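Local coordinates for probable conserved lipoprotein LPPA (Mycobacterium tuberculosis, PDB 2V7S) that is of unknown function but is a putative membrane-attached lipoprotein of a family confined to pathogenic mycobacteria, at residues Q48-M53 against D105-D110; I72-V77 against N118-G123; A79-Q84 against F131-N136. One frame throughout, in Å; residues are numbered along the deposited sequence.

Contact 1 of 3, residues Q48-M53 against D105-D110; sequences QLIDSM and DKLTAD
Helix 37-53 and the loop 105-110 come nearest at Ile50 and Leu107, whose CA atoms lie 8.8 Å apart, a gap that side chains alone bridge. Leu107 carries the loop's share, its side chain directed toward the helix. Its two methyls divide the work. CD2 meets CD2 of Leu49 tip to tip at 3.9 Å, and CD1 comes up to SE of selenomethionine Met53 at 3.6 Å. Leu49 and Met53 stand one helical turn apart, so the fork of Leu107 spans both. The bend of the Met53 chain at its last torsion (chi3 68°) brings CE as well to within 4.1 Å of Leu107 CD1. Ile50 gives looser help, its CG1 lying 4.4 Å from Leu107 CD2. The apolar cluster continues into strand 188-189, where Leu189 touches both Ile50 and Met53. Cys187, disulfide-bonded to Cys104, also packs on Met53. Leu41 of the second subunit covers Leu49 and Met53, which places this helix-to-loop contact at the subunit interface, next to the small three-stranded sheet.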
loop_
_atom_site.group_PDB
_atom_site.type_symbol
_atom_site.label_atom_id
_atom_site.label_comp_id
_atom_site.label_asym_id
_atom_site.label_seq_id
_atom_site.Cartn_x
_atom_site.Cartn_y
_atom_site.Cartn_z
ATOM N N GLN A 48 2.069 -1.213 11.382
ATOM C CA GLN A 48 2.962 -2.372 11.463
ATOM C C GLN A 48 4.273 -2.202 10.676
ATOM O O GLN A 48 5.337 -2.649 11.128
ATOM C CB GLN A 48 2.217 -3.638 11.007
ATOM C CG GLN A 48 1.100 -4.042 11.974
ATOM C CD GLN A 48 0.199 -5.164 11.464
ATOM O OE1 GLN A 48 0.365 -5.673 10.356
ATOM N NE2 GLN A 48 -0.764 -5.550 12.287
ATOM N N LEU A 49 4.187 -1.585 9.508
ATOM C CA LEU A 49 5.359 -1.344 8.662
ATOM C C LEU A 49 6.368 -0.490 9.422
ATOM O O LEU A 49 7.551 -0.842 9.555
ATOM C CB LEU A 49 4.970 -0.631 7.354
ATOM C CG LEU A 49 6.125 -0.332 6.374
ATOM C CD1 LEU A 49 6.653 -1.613 5.831
ATOM C CD2 LEU A 49 5.607 0.484 5.206
ATOM N N ILE A 50 5.895 0.641 9.921
ATOM C CA ILE A 50 6.735 1.513 10.736
ATOM C C ILE A 50 7.334 0.761 11.926
ATOM O O ILE A 50 8.556 0.782 12.128
ATOM C CB ILE A 50 5.924 2.747 11.161
ATOM C CG1 ILE A 50 5.676 3.603 9.896
ATOM C CG2 ILE A 50 6.643 3.531 12.285
ATOM C CD1 ILE A 50 4.668 4.722 10.062
ATOM N N ASP A 51 6.487 0.064 12.684
ATOM C CA ASP A 51 6.928 -0.633 13.897
ATOM C C ASP A 51 7.996 -1.677 13.579
ATOM O O ASP A 51 8.988 -1.829 14.314
ATOM C CB ASP A 51 5.781 -1.282 14.629
ATOM C CG ASP A 51 4.963 -0.290 15.460
ATOM O OD1 ASP A 51 5.307 0.919 15.563
ATOM O OD2 ASP A 51 3.950 -0.750 15.999
ATOM N N SER A 52 7.835 -2.366 12.452
ATOM C CA SER A 52 8.832 -3.369 12.059
ATOM C C SER A 52 10.203 -2.780 11.681
ATOM O O SER A 52 11.184 -3.520 11.555
ATOM C CB SER A 52 8.293 -4.241 10.919
ATOM O OG SER A 52 8.336 -3.521 9.722
HETATM N N MSE A 53 10.261 -1.467 11.475
HETATM C CA MSE A 53 11.519 -0.773 11.075
HETATM C C MSE A 53 12.229 -0.084 12.253
HETATM O O MSE A 53 13.376 0.406 12.118
HETATM C CB MSE A 53 11.241 0.250 9.976
HETATM C CG MSE A 53 11.037 -0.387 8.610
HETATM SE SE MSE A 53 10.418 0.922 7.305
HETATM C CE MSE A 53 12.014 1.957 7.228
ATOM N N ASP A 105 11.054 4.151 -0.921
ATOM C CA ASP A 105 10.140 3.601 -1.919
ATOM C C ASP A 105 8.677 3.735 -1.483
ATOM O O ASP A 105 7.816 4.074 -2.284
ATOM C CB ASP A 105 10.495 2.120 -2.153
ATOM C CG ASP A 105 11.838 1.933 -2.921
ATOM O OD1 ASP A 105 12.374 2.945 -3.451
ATOM O OD2 ASP A 105 12.374 0.776 -2.994
ATOM N N LYS A 106 8.408 3.511 -0.193
ATOM C CA LYS A 106 7.022 3.299 0.240
ATOM C C LYS A 106 6.593 4.095 1.471
ATOM O O LYS A 106 5.482 3.928 1.969
ATOM C CB LYS A 106 6.754 1.794 0.437
ATOM C CG LYS A 106 6.749 0.975 -0.862
ATOM C CD LYS A 106 5.534 1.322 -1.720
ATOM C CE LYS A 106 5.695 0.807 -3.144
ATOM N NZ LYS A 106 4.723 1.479 -4.071
ATOM N N LEU A 107 7.462 4.971 1.947
ATOM C CA LEU A 107 7.154 5.831 3.077
ATOM C C LEU A 107 7.465 7.251 2.681
ATOM O O LEU A 107 8.437 7.482 1.955
ATOM C CB LEU A 107 7.996 5.435 4.287
ATOM C CG LEU A 107 7.557 4.155 5.012
ATOM C CD1 LEU A 107 8.528 3.779 6.121
ATOM C CD2 LEU A 107 6.145 4.281 5.560
ATOM N N THR A 108 6.650 8.193 3.149
ATOM C CA THR A 108 6.915 9.602 2.906
ATOM C C THR A 108 8.094 10.180 3.713
ATOM O O THR A 108 8.534 9.618 4.747
ATOM C CB THR A 108 5.652 10.469 3.088
ATOM O OG1 THR A 108 5.199 10.411 4.450
ATOM C CG2 THR A 108 4.553 10.009 2.147
ATOM N N ALA A 109 8.599 11.308 3.226
ATOM C CA ALA A 109 9.828 11.919 3.736
ATOM C C ALA A 109 9.698 12.482 5.150
ATOM O O ALA A 109 10.698 12.821 5.767
ATOM C CB ALA A 109 10.289 13.009 2.799
ATOM N N ASP A 110 8.479 12.595 5.656
ATOM C CA ASP A 110 8.265 13.000 7.058
ATOM C C ASP A 110 8.339 11.808 8.031
ATOM O O ASP A 110 8.270 11.964 9.269
ATOM C CB ASP A 110 6.906 13.680 7.198
ATOM C CG ASP A 110 5.766 12.750 6.847
ATOM O OD1 ASP A 110 5.810 12.133 5.743
ATOM O OD2 ASP A 110 4.821 12.625 7.675
#

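Contact 2 of 3, residues I72-V77 against N118-G123; sequences IIADRV and NSVMFG
Ala74 and Val77 of helix 59-80 lie against Val120 and Phe122 of strand 120-122. The methyl of Ala74 meets Val120 CG1 at 3.9 Å, and Ala74 CA stands 4.1 Å from Phe122 CE2. That same ring carbon meets Val77 CG1 at 3.9 Å, the valine and phenylalanine side chains crossing at about a right angle. CE2 thus touches two helix residues three positions apart, both approaching the ring obliquely. Within the strand, Val120 CG1 rests over one face of the Phe122 ring, 4.0 Å above its plane and displaced toward the rim. With this branch anti to the backbone N (chi1 162°), one methyl serves both Ala74 and the ring.

The small Ala74 side chain is consistent with the close backbones here, the CA atoms of Ala74 and Val120 being 7.4 Å apart. Helix and strand run nearly in the same direction, their short axes at 13° and 10.0 Å apart at closest approach. Farther out, Phe126 packs edge-to-face with Phe122 and also touches Val77. Trp86 of strand 86-88 reaches Ala74 and Phe122, while Leu181 of strand 179-184 touches Val120 and Phe122. Backbone hydrogen bonds between Val120 and Leu181 and between Met121 and Lys87 hold the strand between those two neighbours. Such an apolar layer, with helix 59-80 laid along one face of the six-stranded antiparallel sheet, is helix-on-sheet core packing, as in alpha+beta proteins with helices laid on one face of an antiparallel sheet.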
loop_
_atom_site.group_PDB
_atom_site.type_symbol
_atom_site.label_atom_id
_atom_site.label_comp_id
_atom_site.label_asym_id
_atom_site.label_seq_id
_atom_site.Cartn_x
_atom_site.Cartn_y
_atom_site.Cartn_z
ATOM N N ILE A 72 36.238 6.246 5.081
ATOM C CA ILE A 72 37.064 5.041 5.086
ATOM C C ILE A 72 37.469 4.642 3.666
ATOM O O ILE A 72 38.650 4.297 3.418
ATOM C CB ILE A 72 36.344 3.882 5.799
ATOM C CG1 ILE A 72 36.362 4.137 7.314
ATOM C CG2 ILE A 72 37.023 2.495 5.505
ATOM C CD1 ILE A 72 35.358 3.271 8.075
ATOM N N ILE A 73 36.493 4.626 2.763
ATOM C CA ILE A 73 36.753 4.248 1.367
ATOM C C ILE A 73 37.745 5.244 0.733
ATOM O O ILE A 73 38.714 4.841 0.080
ATOM C CB ILE A 73 35.439 4.190 0.526
ATOM C CG1 ILE A 73 34.581 2.971 0.941
ATOM C CG2 ILE A 73 35.763 4.113 -1.021
ATOM C CD1 ILE A 73 33.108 3.076 0.519
ATOM N N ALA A 74 37.447 6.533 0.885
ATOM C CA ALA A 74 38.249 7.593 0.273
ATOM C C ALA A 74 39.692 7.521 0.790
ATOM O O ALA A 74 40.629 7.675 0.009
ATOM C CB ALA A 74 37.604 8.965 0.570
ATOM N N ASP A 75 39.864 7.299 2.092
ATOM C CA ASP A 75 41.199 7.165 2.709
ATOM C C ASP A 75 41.977 5.972 2.172
ATOM O O ASP A 75 43.131 6.116 1.818
ATOM C CB ASP A 75 41.134 7.089 4.245
ATOM C CG ASP A 75 41.024 8.458 4.874
ATOM O OD1 ASP A 75 41.442 9.432 4.233
ATOM O OD2 ASP A 75 40.545 8.579 6.004
ATOM N N ARG A 76 41.333 4.828 2.090
ATOM C CA ARG A 76 41.918 3.596 1.570
ATOM C C ARG A 76 42.252 3.790 0.064
ATOM O O ARG A 76 43.293 3.347 -0.418
ATOM C CB ARG A 76 40.904 2.446 1.750
ATOM C CG ARG A 76 40.743 1.884 3.220
ATOM C CD ARG A 76 39.946 0.583 3.177
ATOM N NE ARG A 76 40.777 -0.391 2.466
ATOM C CZ ARG A 76 40.363 -1.500 1.878
ATOM N NH1 ARG A 76 41.253 -2.266 1.261
ATOM N NH2 ARG A 76 39.086 -1.847 1.902
ATOM N N VAL A 77 41.368 4.480 -0.655
ATOM C CA VAL A 77 41.612 4.741 -2.084
ATOM C C VAL A 77 42.842 5.614 -2.254
ATOM O O VAL A 77 43.736 5.296 -3.037
ATOM C CB VAL A 77 40.379 5.339 -2.821
ATOM C CG1 VAL A 77 40.786 5.815 -4.220
ATOM C CG2 VAL A 77 39.293 4.276 -2.940
ATOM N N ASN A 118 27.849 12.281 2.972
ATOM C CA ASN A 118 28.453 13.506 2.400
ATOM C C ASN A 118 29.242 13.088 1.149
ATOM O O ASN A 118 30.042 12.147 1.219
ATOM C CB ASN A 118 29.399 14.193 3.390
ATOM C CG ASN A 118 28.698 14.693 4.648
ATOM O OD1 ASN A 118 27.490 14.590 4.804
ATOM N ND2 ASN A 118 29.477 15.223 5.560
ATOM N N SER A 119 28.989 13.765 0.029
ATOM C CA SER A 119 29.692 13.516 -1.233
ATOM C C SER A 119 31.219 13.707 -1.104
ATOM O O SER A 119 31.687 14.642 -0.473
ATOM C CB SER A 119 29.193 14.447 -2.337
ATOM O OG SER A 119 27.770 14.409 -2.436
ATOM N N VAL A 120 31.962 12.796 -1.721
ATOM C CA VAL A 120 33.411 12.783 -1.698
ATOM C C VAL A 120 33.865 13.211 -3.094
ATOM O O VAL A 120 33.349 12.682 -4.084
ATOM C CB VAL A 120 33.953 11.385 -1.369
ATOM C CG1 VAL A 120 35.435 11.276 -1.780
ATOM C CG2 VAL A 120 33.806 11.061 0.161
HETATM N N MSE A 121 34.790 14.182 -3.165
HETATM C CA MSE A 121 35.390 14.608 -4.436
HETATM C C MSE A 121 36.877 14.231 -4.463
HETATM O O MSE A 121 37.618 14.646 -3.563
HETATM C CB MSE A 121 35.327 16.126 -4.515
HETATM C CG MSE A 121 36.034 16.689 -5.742
HETATM SE SE MSE A 121 34.884 16.447 -7.283
HETATM C CE MSE A 121 33.481 17.761 -6.739
ATOM N N PHE A 122 37.343 13.514 -5.491
ATOM C CA PHE A 122 38.776 13.148 -5.538
ATOM C C PHE A 122 39.544 14.270 -6.256
ATOM O O PHE A 122 38.965 14.997 -7.043
ATOM C CB PHE A 122 39.015 11.781 -6.203
ATOM C CG PHE A 122 38.478 10.615 -5.384
ATOM C CD1 PHE A 122 37.216 10.095 -5.653
ATOM C CD2 PHE A 122 39.238 10.064 -4.357
ATOM C CE1 PHE A 122 36.702 9.027 -4.882
ATOM C CE2 PHE A 122 38.724 8.997 -3.549
ATOM C CZ PHE A 122 37.448 8.482 -3.867
ATOM N N GLY A 123 40.814 14.438 -5.917
ATOM C CA GLY A 123 41.630 15.525 -6.457
ATOM C C GLY A 123 41.978 15.271 -7.911
ATOM O O GLY A 123 41.838 16.169 -8.781
#

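Contact 3 of 3, residues A79-Q84 against F131-N136; sequences AAIPGQ and FKIAAN
Ile133 sets its CG2 methyl against the CB of Ala80, 3.9 Å away, where helix 59-80 reaches its last turn. The same methyl lies 4.2 Å from CD1 of Ile81, so one branch of Ile133 touches two successive residues. That branch is anti to the backbone N, with chi1 at -72° placing CG1 beside the N instead. The Ile81 and Ile133 side chains run alongside one another, pointing opposite ways, and Ile81 carries its CD1 on to the CB of Ala134 at 4.1 Å. Ile81 CD1 therefore rests against two methyls, Ile133 CG2 and Ala134 CB, which it meets in directions roughly at right angles.

Backbones approach most closely at Ala80 and Ile133, with 7.6 Å between CA atoms. Ile81 is the first residue to leave helical geometry, yet its side chain still points at helix 128-143. From there the chain folds back in a type II beta turn, Ile81 to Gln84, closed by Gln84 N donating to Ile81 O at 3.0 Å. Gly83 occupies the third position of the turn with positive phi (80°), and the turn leads toward strand 86-88.

Phe126 touches both Ile81 and Ala134, and Leu173 of strand 169-175 packs on Ala134. Phe131 turns from the helix-end contact toward Tyr162 and Leu173 on the sheet. Ile81 and Ala134 are buried, whereas Ala80 is exposed and Ile133 partly so. With only methyl groups meeting, the end of helix 59-80, with the residue after it, is joined to helix 128-143 by van der Waals packing and exclusion of water, without directional polar links.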
loop_
_atom_site.group_PDB
_atom_site.type_symbol
_atom_site.label_atom_id
_atom_site.label_comp_id
_atom_site.label_asym_id
_atom_site.label_seq_id
_atom_site.Cartn_x
_atom_site.Cartn_y
_atom_site.Cartn_z
ATOM N N ALA A 79 45.242 6.019 -0.160
ATOM C CA ALA A 79 46.443 5.322 0.298
ATOM C C ALA A 79 46.918 4.222 -0.672
ATOM O O ALA A 79 48.096 3.850 -0.685
ATOM C CB ALA A 79 46.258 4.789 1.694
ATOM N N ALA A 80 46.013 3.725 -1.510
ATOM C CA ALA A 80 46.355 2.687 -2.477
ATOM C C ALA A 80 46.927 3.319 -3.752
ATOM O O ALA A 80 47.675 2.669 -4.493
ATOM C CB ALA A 80 45.117 1.816 -2.792
ATOM N N ILE A 81 46.574 4.582 -3.997
ATOM C CA ILE A 81 46.879 5.254 -5.276
ATOM C C ILE A 81 47.752 6.520 -5.139
ATOM O O ILE A 81 47.291 7.533 -4.578
ATOM C CB ILE A 81 45.588 5.544 -6.119
ATOM C CG1 ILE A 81 44.889 4.224 -6.485
ATOM C CG2 ILE A 81 45.936 6.335 -7.386
ATOM C CD1 ILE A 81 43.366 4.352 -6.589
ATOM N N PRO A 82 48.987 6.477 -5.718
ATOM C CA PRO A 82 50.047 7.494 -5.578
ATOM C C PRO A 82 49.576 8.881 -5.933
ATOM O O PRO A 82 49.149 9.128 -7.074
ATOM C CB PRO A 82 51.106 7.059 -6.604
ATOM C CG PRO A 82 50.870 5.655 -6.857
ATOM C CD PRO A 82 49.421 5.377 -6.615
ATOM N N GLY A 83 49.606 9.771 -4.955
ATOM C CA GLY A 83 49.246 11.161 -5.200
ATOM C C GLY A 83 47.753 11.445 -5.234
ATOM O O GLY A 83 47.360 12.589 -5.454
ATOM N N GLN A 84 46.910 10.428 -5.023
ATOM C CA GLN A 84 45.468 10.699 -4.954
ATOM C C GLN A 84 45.095 11.407 -3.642
ATOM O O GLN A 84 45.652 11.129 -2.578
ATOM C CB GLN A 84 44.603 9.456 -5.228
ATOM C CG GLN A 84 43.055 9.712 -5.349
ATOM C CD GLN A 84 42.642 10.588 -6.536
ATOM O OE1 GLN A 84 42.249 10.092 -7.587
ATOM N NE2 GLN A 84 42.680 11.887 -6.348
ATOM N N PHE A 131 41.519 3.034 -11.443
ATOM C CA PHE A 131 40.077 2.939 -11.267
ATOM C C PHE A 131 39.655 1.540 -10.784
ATOM O O PHE A 131 38.838 1.434 -9.877
ATOM C CB PHE A 131 39.308 3.347 -12.522
ATOM C CG PHE A 131 37.820 3.582 -12.267
ATOM C CD1 PHE A 131 36.884 2.620 -12.613
ATOM C CD2 PHE A 131 37.379 4.783 -11.684
ATOM C CE1 PHE A 131 35.508 2.821 -12.368
ATOM C CE2 PHE A 131 36.002 5.005 -11.435
ATOM C CZ PHE A 131 35.072 4.027 -11.778
ATOM N N LYS A 132 40.228 0.495 -11.379
ATOM C CA LYS A 132 39.951 -0.875 -10.952
ATOM C C LYS A 132 40.372 -1.065 -9.501
ATOM O O LYS A 132 39.672 -1.711 -8.735
ATOM C CB LYS A 132 40.664 -1.914 -11.835
ATOM C CG LYS A 132 40.411 -1.806 -13.337
ATOM C CD LYS A 132 40.934 -3.068 -14.083
ATOM C CE LYS A 132 41.733 -2.736 -15.370
ATOM N NZ LYS A 132 40.965 -2.642 -16.671
ATOM N N ILE A 133 41.519 -0.510 -9.115
ATOM C CA ILE A 133 41.933 -0.580 -7.715
ATOM C C ILE A 133 40.920 0.093 -6.782
ATOM O O ILE A 133 40.499 -0.469 -5.752
ATOM C CB ILE A 133 43.376 -0.035 -7.508
ATOM C CG1 ILE A 133 44.408 -1.010 -8.082
ATOM C CG2 ILE A 133 43.652 0.236 -6.010
ATOM C CD1 ILE A 133 45.666 -0.330 -8.608
ATOM N N ALA A 134 40.510 1.307 -7.133
ATOM C CA ALA A 134 39.579 2.040 -6.273
ATOM C C ALA A 134 38.233 1.296 -6.217
ATOM O O ALA A 134 37.599 1.230 -5.153
ATOM C CB ALA A 134 39.383 3.439 -6.805
ATOM N N ALA A 135 37.787 0.789 -7.371
ATOM C CA ALA A 135 36.508 0.056 -7.469
ATOM C C ALA A 135 36.513 -1.223 -6.576
ATOM O O ALA A 135 35.489 -1.599 -6.002
ATOM C CB ALA A 135 36.217 -0.317 -8.934
ATOM N N ASN A 136 37.670 -1.891 -6.505
ATOM C CA ASN A 136 37.833 -3.050 -5.634
ATOM C C ASN A 136 37.695 -2.657 -4.162
ATOM O O ASN A 136 37.131 -3.387 -3.351
ATOM C CB ASN A 136 39.180 -3.734 -5.853
ATOM C CG ASN A 136 39.276 -5.042 -5.094
ATOM O OD1 ASN A 136 38.433 -5.922 -5.273
ATOM N ND2 ASN A 136 40.265 -5.155 -4.191
#

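Overall arrangement
All three contacts are apolar, but they occupy different places. Contact 2 is buried helix-on-sheet packing, and the only one of the three in which an aromatic ring touches across the segments. Contact 3, about 10 Å away between centres, is partly buried and joins the end of the same helix 59-80 to helix 128-143. The two touch where Val77 CG1 meets Ala134 CB at 3.8 Å, so the two apolar patches adjoin. Contact 1 lies on the opposite side of the chain's centre, about 31 Å from contact 2 and 38 Å from contact 3 between centres. Buried with help from the second subunit, it sets a loop leucine against leucine, isoleucine and selenomethionine of a helix.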